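Sugar ABC transporter (Sugar-binding protein) (Bacillus halodurans, PDB 4YO7) binds myo-inositol and probably serves as the solute-binding component of a sugar ABC transporter. Local coordinates at residues 143-148 and 306-311; 57-62 and 132-137. All coordinates share one frame; numbering follows the deposited sequence.

Interaction 1: 143-148 and 306-311; sequences TAFVGS and DAMIPY
S148 and I309 meet alongside two parallel strands, and the serine can be followed atom by atom. Its CB rests on Y311, a CH-pi contact over one face, 3.9 Å from the ring centroid and displaced toward the rim at CE2. With chi1 at -61°, OG stands anti to the carbonyl carbon and is carried to I309 O, to which it donates a hydrogen bond of 2.7 Å, tilted from the carbonyl plane. The same OG accepts a hydrogen bond from a water that also donates to P310 O, while a second water links S148 O with Y311 OH. An alanine here would keep the CB on the ring but would probably leave I309 O without its hydroxyl donor and the first of these waters with one acceptor fewer.

Upstream, the backbones zip together in the parallel pattern: A307 N donates to F145 O, G147 N to A307 O (3.1 Å) and I309 N to G147 O (2.8 Å). D306 extends the ladder with its side chain, OD1 receiving F145 N at 2.9 Å from above the carboxylate plane. M308, a selenomethionine, folds back through bends at chi2 and chi3, bringing SE in the plane of the F145 ring, 3.5 Å from CD2: a Met-aromatic contact at the edge. On the other face of the sheet V146 CG2 touches A307 CB.

Strand 307-308 forms one edge of the six-stranded parallel sheet, beside 144-147, whose other neighbour is 129-132. Helix 284-299 covers the face bearing V146 and A307, whereas Y311, bonded through OH to R186, packs against helix 150-164.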
loop_
_atom_site.group_PDB
_atom_site.type_symbol
_atom_site.label_atom_id
_atom_site.label_comp_id
_atom_site.label_asym_id
_atom_site.label_seq_id
_atom_site.Cartn_x
_atom_site.Cartn_y
_atom_site.Cartn_z
ATOM N N THR A 143 -4.141 -13.394 13.401
ATOM C CA THR A 143 -5.053 -14.477 13.014
ATOM C C THR A 143 -5.040 -14.695 11.503
ATOM O O THR A 143 -5.135 -15.815 11.032
ATOM C CB THR A 143 -6.469 -14.189 13.470
ATOM O OG1 THR A 143 -6.414 -13.801 14.837
ATOM C CG2 THR A 143 -7.367 -15.413 13.319
ATOM N N ALA A 144 -4.906 -13.609 10.756
ATOM C CA ALA A 144 -4.755 -13.690 9.304
ATOM C C ALA A 144 -4.227 -12.380 8.769
ATOM O O ALA A 144 -4.377 -11.350 9.412
ATOM C CB ALA A 144 -6.100 -14.041 8.624
ATOM N N PHE A 145 -3.614 -12.459 7.588
ATOM C CA PHE A 145 -3.159 -11.289 6.827
ATOM C C PHE A 145 -3.894 -11.251 5.498
ATOM O O PHE A 145 -3.991 -12.279 4.813
ATOM C CB PHE A 145 -1.641 -11.324 6.559
ATOM C CG PHE A 145 -1.159 -10.168 5.732
ATOM C CD1 PHE A 145 -1.073 -8.904 6.291
ATOM C CD2 PHE A 145 -0.836 -10.327 4.391
ATOM C CE1 PHE A 145 -0.669 -7.827 5.536
ATOM C CE2 PHE A 145 -0.391 -9.233 3.631
ATOM C CZ PHE A 145 -0.314 -7.989 4.205
ATOM N N VAL A 146 -4.407 -10.073 5.165
ATOM C CA VAL A 146 -5.056 -9.807 3.879
ATOM C C VAL A 146 -4.331 -8.649 3.215
ATOM O O VAL A 146 -4.334 -7.539 3.728
ATOM C CB VAL A 146 -6.553 -9.464 4.045
ATOM C CG1 VAL A 146 -7.168 -9.174 2.703
ATOM C CG2 VAL A 146 -7.277 -10.623 4.715
ATOM N N GLY A 147 -3.682 -8.924 2.095
ATOM C CA GLY A 147 -2.897 -7.903 1.425
ATOM C C GLY A 147 -2.138 -8.473 0.258
ATOM O O GLY A 147 -2.512 -9.492 -0.281
ATOM N N SER A 148 -1.061 -7.792 -0.126
ATOM C CA SER A 148 -0.295 -8.164 -1.293
ATOM C C SER A 148 1.182 -8.137 -0.957
ATOM O O SER A 148 1.615 -7.419 -0.063
ATOM C CB SER A 148 -0.608 -7.213 -2.437
ATOM O OG SER A 148 -1.980 -7.291 -2.772
ATOM N N ASP A 306 -4.976 -16.644 5.552
ATOM C CA ASP A 306 -4.495 -15.473 4.806
ATOM C C ASP A 306 -5.140 -15.359 3.434
ATOM O O ASP A 306 -5.511 -16.357 2.812
ATOM C CB ASP A 306 -3.001 -15.537 4.600
ATOM C CG ASP A 306 -2.202 -15.512 5.895
ATOM O OD1 ASP A 306 -2.752 -15.204 6.969
ATOM O OD2 ASP A 306 -0.985 -15.770 5.803
ATOM N N ALA A 307 -5.211 -14.137 2.931
ATOM C CA ALA A 307 -5.575 -13.892 1.548
ATOM C C ALA A 307 -4.529 -12.992 0.917
ATOM O O ALA A 307 -4.469 -11.812 1.217
ATOM C CB ALA A 307 -6.935 -13.271 1.475
HETATM N N MSE A 308 -3.693 -13.577 0.067
HETATM C CA MSE A 308 -2.652 -12.844 -0.648
HETATM C C MSE A 308 -3.146 -12.547 -2.038
HETATM O O MSE A 308 -3.288 -13.454 -2.854
HETATM C CB MSE A 308 -1.364 -13.646 -0.751
HETATM C CG MSE A 308 -0.763 -14.068 0.529
HETATM SE SE MSE A 308 -0.367 -12.519 1.642
HETATM C CE MSE A 308 0.535 -11.400 0.435
ATOM N N ILE A 309 -3.410 -11.280 -2.310
ATOM C CA ILE A 309 -3.958 -10.888 -3.588
ATOM C C ILE A 309 -2.813 -10.420 -4.485
ATOM O O ILE A 309 -1.977 -9.628 -4.049
ATOM C CB ILE A 309 -5.005 -9.775 -3.407
ATOM C CG1 ILE A 309 -6.062 -10.239 -2.391
ATOM C CG2 ILE A 309 -5.616 -9.411 -4.758
ATOM C CD1 ILE A 309 -7.063 -9.171 -1.965
ATOM N N PRO A 310 -2.759 -10.914 -5.737
ATOM C CA PRO A 310 -1.607 -10.562 -6.569
ATOM C C PRO A 310 -1.562 -9.100 -6.964
ATOM O O PRO A 310 -2.589 -8.467 -7.156
ATOM C CB PRO A 310 -1.787 -11.419 -7.827
ATOM C CG PRO A 310 -2.745 -12.468 -7.465
ATOM C CD PRO A 310 -3.628 -11.913 -6.390
ATOM N N TYR A 311 -0.351 -8.577 -7.049
ATOM C CA TYR A 311 -0.076 -7.358 -7.778
ATOM C C TYR A 311 -0.096 -7.647 -9.293
ATOM O O TYR A 311 0.248 -8.761 -9.704
ATOM C CB TYR A 311 1.290 -6.810 -7.397
ATOM C CG TYR A 311 1.401 -6.031 -6.110
ATOM C CD1 TYR A 311 0.939 -4.726 -6.030
ATOM C CD2 TYR A 311 2.042 -6.565 -5.012
ATOM C CE1 TYR A 311 1.099 -3.977 -4.884
ATOM C CE2 TYR A 311 2.199 -5.827 -3.846
ATOM C CZ TYR A 311 1.727 -4.524 -3.805
ATOM O OH TYR A 311 1.896 -3.766 -2.680
HETATM O O HOH W 1 2.238 -4.420 -0.207
HETATM O O HOH W 2 -3.161 -6.442 -5.227
#

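Interaction 2: 57-62 and 132-137; sequences EFLTYM and ANRTFD. With INS (1,2,3,4,5,6-hexahydroxy-cyclohexane), chain F.
N133 and R134 face F58 and L59 around one molecule of myo-inositol, and the polar contacts converge on that ligand. The amide of N133 spans two neighbouring hydroxyls: OD1 accepts from O6 at 2.7 Å and ND2 donates to O5 at 3.1 Å. R134 also uses two donors, NE reaching O6 and NH2 reaching O1 at 2.7 Å, the latter bond nearly straight (171°) and at the guanidinium edge. Extended from CG to NE, the arginine brings both donors to adjacent hydroxyls, and O6 is gripped by both residues. Outside partners steady these groups: Q287 accepts from N133 ND2, and the carbonyl of P109 accepts from R134 NH1.

The van der Waals contacts come from the helix. F58 CE2 lies 3.5 Å from N133 ND2, ring and amide planes 30° apart, while its CB approaches O2 of the ligand. The two methyls of L59 divide their work, CD1 lying 3.3 Å from O1 and CD2 beside N133 OD1. Farther from the ligand, M62, a selenomethionine, sets SE 3.7 Å from N133 CB and makes an apolar contact through CE with A132 CB.

The arrangement joins helix 57-70 to the loop that follows strand 129-132. Strand 46-52 backs L59 and M62, and helix 284-299 lies against F58, M62 and A132.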
loop_
_atom_site.group_PDB
_atom_site.type_symbol
_atom_site.label_atom_id
_atom_site.label_comp_id
_atom_site.label_asym_id
_atom_site.label_seq_id
_atom_site.Cartn_x
_atom_site.Cartn_y
_atom_site.Cartn_z
ATOM N N GLU A 57 -4.537 8.350 -0.311
ATOM C CA GLU A 57 -5.178 8.185 -1.616
ATOM C C GLU A 57 -5.623 6.733 -1.836
ATOM O O GLU A 57 -6.779 6.470 -2.143
ATOM C CB GLU A 57 -4.248 8.638 -2.745
ATOM C CG GLU A 57 -4.915 8.711 -4.136
ATOM C CD GLU A 57 -5.753 9.962 -4.361
ATOM O OE1 GLU A 57 -5.748 10.874 -3.502
ATOM O OE2 GLU A 57 -6.411 10.039 -5.420
ATOM N N PHE A 58 -4.716 5.792 -1.662
ATOM C CA PHE A 58 -5.041 4.390 -1.876
ATOM C C PHE A 58 -5.935 3.830 -0.770
ATOM O O PHE A 58 -6.929 3.128 -1.047
ATOM C CB PHE A 58 -3.759 3.570 -2.006
ATOM C CG PHE A 58 -3.996 2.090 -2.089
ATOM C CD1 PHE A 58 -4.259 1.489 -3.315
ATOM C CD2 PHE A 58 -3.996 1.304 -0.956
ATOM C CE1 PHE A 58 -4.487 0.123 -3.402
ATOM C CE2 PHE A 58 -4.234 -0.076 -1.048
ATOM C CZ PHE A 58 -4.475 -0.646 -2.277
ATOM N N LEU A 59 -5.626 4.144 0.489
ATOM C CA LEU A 59 -6.334 3.511 1.587
ATOM C C LEU A 59 -7.782 3.986 1.668
ATOM O O LEU A 59 -8.640 3.292 2.208
ATOM C CB LEU A 59 -5.604 3.732 2.908
ATOM C CG LEU A 59 -4.356 2.871 3.094
ATOM C CD1 LEU A 59 -3.670 3.284 4.370
ATOM C CD2 LEU A 59 -4.644 1.336 3.087
ATOM N N THR A 60 -8.071 5.147 1.098
ATOM C CA THR A 60 -9.452 5.606 1.073
ATOM C C THR A 60 -10.310 4.648 0.262
ATOM O O THR A 60 -11.440 4.340 0.647
ATOM C CB THR A 60 -9.565 7.038 0.521
ATOM O OG1 THR A 60 -8.908 7.920 1.431
ATOM C CG2 THR A 60 -11.034 7.473 0.393
ATOM N N TYR A 61 -9.774 4.149 -0.848
ATOM C CA TYR A 61 -10.512 3.174 -1.644
ATOM C C TYR A 61 -10.705 1.882 -0.846
ATOM O O TYR A 61 -11.754 1.241 -0.923
ATOM C CB TYR A 61 -9.793 2.881 -2.955
ATOM C CG TYR A 61 -9.747 4.056 -3.900
ATOM C CD1 TYR A 61 -10.848 4.398 -4.670
ATOM C CD2 TYR A 61 -8.609 4.832 -4.013
ATOM C CE1 TYR A 61 -10.809 5.482 -5.525
ATOM C CE2 TYR A 61 -8.560 5.913 -4.864
ATOM C CZ TYR A 61 -9.665 6.231 -5.621
ATOM O OH TYR A 61 -9.633 7.314 -6.483
HETATM N N MSE A 62 -9.697 1.512 -0.066
HETATM C CA MSE A 62 -9.798 0.276 0.708
HETATM C C MSE A 62 -10.864 0.422 1.778
HETATM O O MSE A 62 -11.694 -0.463 1.953
HETATM C CB MSE A 62 -8.465 -0.105 1.351
HETATM C CG MSE A 62 -8.530 -1.539 1.908
HETATM SE SE MSE A 62 -6.877 -1.991 2.862
HETATM C CE MSE A 62 -7.266 -1.145 4.578
ATOM N N ALA A 132 -4.599 -5.973 7.756
ATOM C CA ALA A 132 -4.890 -5.600 6.391
ATOM C C ALA A 132 -3.826 -4.672 5.809
ATOM O O ALA A 132 -3.447 -3.683 6.443
ATOM C CB ALA A 132 -6.251 -4.930 6.309
ATOM N N ASN A 133 -3.374 -5.048 4.602
ATOM C CA ASN A 133 -2.586 -4.249 3.676
ATOM C C ASN A 133 -1.136 -3.937 4.058
ATOM O O ASN A 133 -0.285 -3.940 3.188
ATOM C CB ASN A 133 -3.344 -2.951 3.384
ATOM C CG ASN A 133 -2.498 -1.924 2.668
ATOM O OD1 ASN A 133 -1.897 -1.070 3.312
ATOM N ND2 ASN A 133 -2.467 -1.977 1.345
ATOM N N ARG A 134 -0.851 -3.671 5.327
ATOM C CA ARG A 134 0.532 -3.481 5.781
ATOM C C ARG A 134 0.973 -4.626 6.678
ATOM O O ARG A 134 0.378 -4.876 7.716
ATOM C CB ARG A 134 0.687 -2.160 6.525
ATOM C CG ARG A 134 0.358 -0.955 5.716
ATOM C CD ARG A 134 0.416 0.262 6.586
ATOM N NE ARG A 134 0.212 1.516 5.872
ATOM C CZ ARG A 134 0.330 2.714 6.446
ATOM N NH1 ARG A 134 0.626 2.820 7.745
ATOM N NH2 ARG A 134 0.168 3.804 5.726
ATOM N N THR A 135 2.060 -5.272 6.298
ATOM C CA THR A 135 2.612 -6.360 7.075
ATOM C C THR A 135 3.792 -5.841 7.906
ATOM O O THR A 135 4.160 -4.664 7.854
ATOM C CB THR A 135 3.020 -7.546 6.153
ATOM O OG1 THR A 135 3.268 -8.711 6.951
ATOM C CG2 THR A 135 4.243 -7.245 5.278
ATOM N N PHE A 136 4.375 -6.739 8.676
ATOM C CA PHE A 136 5.437 -6.410 9.606
ATOM C C PHE A 136 6.062 -7.702 10.054
ATOM O O PHE A 136 5.433 -8.763 9.950
ATOM C CB PHE A 136 4.899 -5.655 10.807
ATOM C CG PHE A 136 3.781 -6.363 11.505
ATOM C CD1 PHE A 136 2.487 -6.258 11.048
ATOM C CD2 PHE A 136 4.019 -7.110 12.647
ATOM C CE1 PHE A 136 1.466 -6.896 11.707
ATOM C CE2 PHE A 136 2.975 -7.762 13.293
ATOM C CZ PHE A 136 1.715 -7.643 12.823
ATOM N N ASP A 137 7.304 -7.623 10.544
ATOM C CA ASP A 137 7.948 -8.778 11.141
ATOM C C ASP A 137 7.195 -9.175 12.393
ATOM O O ASP A 137 7.100 -8.393 13.349
ATOM C CB ASP A 137 9.415 -8.484 11.468
ATOM C CG ASP A 137 10.289 -8.354 10.241
ATOM O OD1 ASP A 137 9.846 -8.612 9.105
ATOM O OD2 ASP A 137 11.469 -8.004 10.428
HETATM C C1 INS F . 0.055 3.096 1.962
HETATM C C2 INS F . -0.283 3.940 0.738
HETATM C C3 INS F . 0.460 3.373 -0.472
HETATM C C4 INS F . 0.070 1.913 -0.731
HETATM C C5 INS F . 0.370 1.077 0.531
HETATM C C6 INS F . -0.367 1.655 1.730
HETATM O O1 INS F . -0.652 3.590 3.133
HETATM O O2 INS F . -1.690 3.851 0.523
HETATM O O3 INS F . 0.107 4.216 -1.608
HETATM O O4 INS F . 0.865 1.381 -1.801
HETATM O O5 INS F . -0.111 -0.260 0.309
HETATM O O6 INS F . 0.014 0.862 2.921
#

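In the fold
Interactions 1 and 2, with centres about 11 Å apart, show how one lobe contributes its share of a pocket from the loops at the end of its parallel sheet. They meet directly: N133 N lies 2.8 Å from V146 O, a probable hydrogen bond, and F145 CE1 packs 3.8 Å from T135 CB. Strand 144-147, paired with 306-311, also borders the loop that presents N133 and R134 to myo-inositol. The side chain of Y311 comes within about 5 Å of the ligand and bonds R186, another pocket residue, so 306-311 touches the pocket's second shell. R186, D56, N236, D262 and Q282 supply the ligand's hydrogen bonds beyond interaction 2.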